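PDB 4GQZ: putative periplasmic or exported protein from Salmonella enterica subsp. enterica serovar Typhimurium, which probably binds copper in the periplasm and contributes to copper resistance. Local coordinates for residues B[124-129]-B[147-152]. Numbering follows the deposited sequence.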
ATOM      1  N   LEU B 124       3.622   6.130   8.463  1.00 18.29           N
ATOM      2  CA  LEU B 124       4.476   5.667   9.547  1.00 17.23           C
ATOM      3  C   LEU B 124       4.623   4.143   9.510  1.00 18.26           C
ATOM      4  O   LEU B 124       3.714   3.439   9.061  1.00 19.12           O
ATOM      5  CB  LEU B 124       3.871   6.109  10.888  1.00 19.26           C
ATOM      6  CG  LEU B 124       3.740   7.615  11.154  1.00 17.83           C
ATOM      7  CD1 LEU B 124       3.049   7.864  12.467  1.00 19.15           C
ATOM      8  CD2 LEU B 124       5.111   8.272  11.180  1.00 18.80           C
ATOM      9  N   PRO B 125       5.771   3.629   9.981  1.00 19.70           N
ATOM     10  CA  PRO B 125       5.933   2.172  10.113  1.00 20.71           C
ATOM     11  C   PRO B 125       4.838   1.624  11.015  1.00 19.69           C
ATOM     12  O   PRO B 125       4.423   2.313  11.946  1.00 19.55           O
ATOM     13  CB  PRO B 125       7.291   2.016  10.813  1.00 22.49           C
ATOM     14  CG  PRO B 125       7.986   3.343  10.674  1.00 22.64           C
ATOM     15  CD  PRO B 125       6.911   4.384  10.539  1.00 21.19           C
ATOM     16  N   ARG B 126       4.358   0.420  10.730  1.00 18.44           N
ATOM     17  CA  ARG B 126       3.310  -0.191  11.542  1.00 19.04           C
ATOM     18  C   ARG B 126       3.872  -0.787  12.829  1.00 20.77           C
ATOM     19  O   ARG B 126       5.059  -1.093  12.909  1.00 19.19           O
ATOM     20  CB  ARG B 126       2.587  -1.277  10.730  1.00 18.89           C
ATOM     21  CG  ARG B 126       1.764  -0.710   9.591  1.00 17.41           C
ATOM     22  CD  ARG B 126       1.037  -1.795   8.799  1.00 18.68           C
ATOM     23  NE  ARG B 126       0.157  -1.206   7.789  1.00 17.74           N
ATOM     24  CZ  ARG B 126      -1.027  -0.658   8.049  1.00 18.29           C
ATOM     25  NH1 ARG B 126      -1.494  -0.598   9.291  1.00 18.44           N
ATOM     26  NH2 ARG B 126      -1.756  -0.167   7.060  1.00 20.04           N
ATOM     27  N   ASN B 127       3.015  -0.935  13.831  1.00 20.54           N
ATOM     28  CA  ASN B 127       3.389  -1.552  15.102  1.00 23.71           C
ATOM     29  C   ASN B 127       4.523  -0.855  15.834  1.00 24.11           C
ATOM     30  O   ASN B 127       5.332  -1.504  16.492  1.00 23.06           O
ATOM     31  CB  ASN B 127       3.698  -3.041  14.907  1.00 24.27           C
ATOM     32  CG  ASN B 127       2.487  -3.812  14.433  1.00 24.52           C
ATOM     33  OD1 ASN B 127       1.421  -3.738  15.040  1.00 26.41           O
ATOM     34  ND2 ASN B 127       2.633  -4.534  13.338  1.00 26.11           N
HETATM   35  N   MSE B 128       4.583   0.467  15.725  1.00 22.25           N
HETATM   36  CA  MSE B 128       5.503   1.223  16.564  1.00 24.89           C
HETATM   37  C   MSE B 128       4.711   1.969  17.629  1.00 23.41           C
HETATM   38  O   MSE B 128       3.489   2.100  17.530  1.00 21.73           O
HETATM   39  CB  MSE B 128       6.351   2.205  15.741  1.00 26.74           C
HETATM   40  CG  MSE B 128       5.546   3.222  14.948  1.00 26.96           C
HETATM   41 SE   MSE B 128       6.395   5.004  14.763  1.00 52.13          SE
HETATM   42  CE  MSE B 128       6.102   5.653  16.572  1.00 25.39           C
ATOM     43  N   GLU B 129       5.416   2.422  18.660  1.00 23.32           N
ATOM     44  CA  GLU B 129       4.875   3.313  19.672  1.00 24.57           C
ATOM     45  C   GLU B 129       5.839   4.491  19.719  1.00 24.32           C
ATOM     46  O   GLU B 129       7.044   4.319  19.502  1.00 24.47           O
ATOM     47  CB  GLU B 129       4.860   2.626  21.041  1.00 26.28           C
ATOM     48  CG  GLU B 129       4.262   1.237  21.039  1.00 30.68           C
ATOM     49  CD  GLU B 129       4.233   0.610  22.421  1.00 34.66           C
ATOM     50  OE1 GLU B 129       3.149   0.135  22.835  1.00 38.48           O
ATOM     51  OE2 GLU B 129       5.292   0.583  23.086  1.00 37.19           O
ATOM     52  N   THR B 147       0.941   2.761  16.191  1.00 19.87           N
ATOM     53  CA  THR B 147       0.501   2.405  14.841  1.00 20.84           C
ATOM     54  C   THR B 147       0.170   0.914  14.724  1.00 21.47           C
ATOM     55  O   THR B 147       0.473   0.253  13.715  1.00 19.03           O
ATOM     56  CB  THR B 147       1.556   2.795  13.791  1.00 19.65           C
ATOM     57  OG1 THR B 147       2.800   2.196  14.139  1.00 20.63           O
ATOM     58  CG2 THR B 147       1.742   4.312  13.741  1.00 18.81           C
ATOM     59  N   SER B 148      -0.442   0.380  15.772  1.00 22.39           N
ATOM     60  CA  SER B 148      -0.904  -0.998  15.739  1.00 25.20           C
ATOM     61  C   SER B 148      -2.254  -1.056  15.021  1.00 24.66           C
ATOM     62  O   SER B 148      -2.812  -0.019  14.660  1.00 22.99           O
ATOM     63  CB  SER B 148      -1.029  -1.545  17.155  1.00 25.91           C
ATOM     64  OG  SER B 148      -2.253  -1.129  17.727  1.00 31.55           O
ATOM     65  N   ASP B 149      -2.777  -2.256  14.794  1.00 25.96           N
ATOM     66  CA  ASP B 149      -4.039  -2.369  14.056  1.00 27.09           C
ATOM     67  C   ASP B 149      -5.247  -1.770  14.765  1.00 27.52           C
ATOM     68  O   ASP B 149      -6.244  -1.466  14.121  1.00 30.53           O
ATOM     69  CB  ASP B 149      -4.325  -3.819  13.655  1.00 28.05           C
ATOM     70  CG  ASP B 149      -3.393  -4.309  12.584  1.00 30.26           C
ATOM     71  OD1 ASP B 149      -2.796  -3.459  11.890  1.00 30.33           O
ATOM     72  OD2 ASP B 149      -3.254  -5.540  12.436  1.00 34.02           O
ATOM     73  N   ASP B 150      -5.169  -1.592  16.082  1.00 27.27           N
ATOM     74  CA  ASP B 150      -6.283  -0.999  16.811  1.00 30.26           C
ATOM     75  C   ASP B 150      -6.066   0.485  17.122  1.00 30.06           C
ATOM     76  O   ASP B 150      -6.870   1.097  17.825  1.00 31.66           O
ATOM     77  CB  ASP B 150      -6.581  -1.786  18.097  1.00 34.45           C
ATOM     78  CG  ASP B 150      -5.395  -1.856  19.032  1.00 34.95           C
ATOM     79  OD1 ASP B 150      -4.246  -1.766  18.557  1.00 36.59           O
ATOM     80  OD2 ASP B 150      -5.605  -2.009  20.253  1.00 40.28           O
ATOM     81  N   SER B 151      -4.990   1.062  16.590  1.00 26.72           N
ATOM     82  CA  SER B 151      -4.689   2.470  16.843  1.00 26.37           C
ATOM     83  C   SER B 151      -5.506   3.405  15.953  1.00 25.43           C
ATOM     84  O   SER B 151      -5.780   3.086  14.793  1.00 25.54           O
ATOM     85  CB  SER B 151      -3.200   2.748  16.641  1.00 24.00           C
ATOM     86  OG  SER B 151      -2.396   1.946  17.491  1.00 24.56           O
ATOM     87  N   GLN B 152      -5.862   4.568  16.495  1.00 25.74           N
ATOM     88  CA  GLN B 152      -6.657   5.562  15.764  1.00 27.78           C
ATOM     89  C   GLN B 152      -5.849   6.200  14.647  1.00 23.22           C
ATOM     90  O   GLN B 152      -4.626   6.278  14.730  1.00 22.98           O
ATOM     91  CB  GLN B 152      -7.156   6.655  16.714  1.00 27.69           C
ATOM     92  CG  GLN B 152      -6.052   7.578  17.193  1.00 28.48           C
ATOM     93  CD  GLN B 152      -6.418   8.349  18.449  1.00 32.84           C
ATOM     94  OE1 GLN B 152      -5.829   8.135  19.506  1.00 36.53           O
ATOM     95  NE2 GLN B 152      -7.382   9.258  18.335  1.00 31.09           N
TER
HETATM   96  O   HOH W   1      -0.825  -1.500  11.850  1.00 20.90           O
HETATM   97  O   HOH W   2      -1.292  -4.330  14.976  1.00 30.52           O
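Thr147 reaches into the bend formed by Pro125 to Met128, which links strand 120-125, paired with 63-68 in a mixed sheet, to strand 129-136 of the antiparallel sheet that also holds 94-101 and 139-146. Its OG1 gives its proton to Pro125 O at 2.7 Å, in the carbonyl plane on a lone pair, and accepts a hydrogen bond from Met128 N at 2.9 Å (N-H...O 166°). OG1 lies between the backbone N and carbonyl carbon of Thr147 (chi1 55°), which leaves CG2 beside that N and against Leu124, 4.0 Å from CB and from CD1. The side chain of Met128, present as selenomethionine, passes with CG 3.0 Å from Thr147 OG1. Backbone bonds flank the hydroxyl: Thr147 N donates to Met128 O, continuing the pairing of strands 129-136 and 139-146, while Asn127 N points at Thr147 O from above its carbonyl plane (2.8 Å). Phe64 of strand 63-68 packs against both Thr147 and Arg126.

Farther out, where Ser148 to Ser151 form a type I turn, water takes over. The extended Arg126 chain, whose NH1 and NE donate to Ser44 O and Gly61 O respectively, leaves NH1 4.1 Å from Asp149 OD1, which lies well out of the guanidinium plane, with no N-H aimed at it. One water at the guanidinium edge accepts from NH1 and donates to both Asp149 OD1 and Thr147 O. Another donates to Asn127 OD1 at 2.8 Å and accepts from Asp149 N.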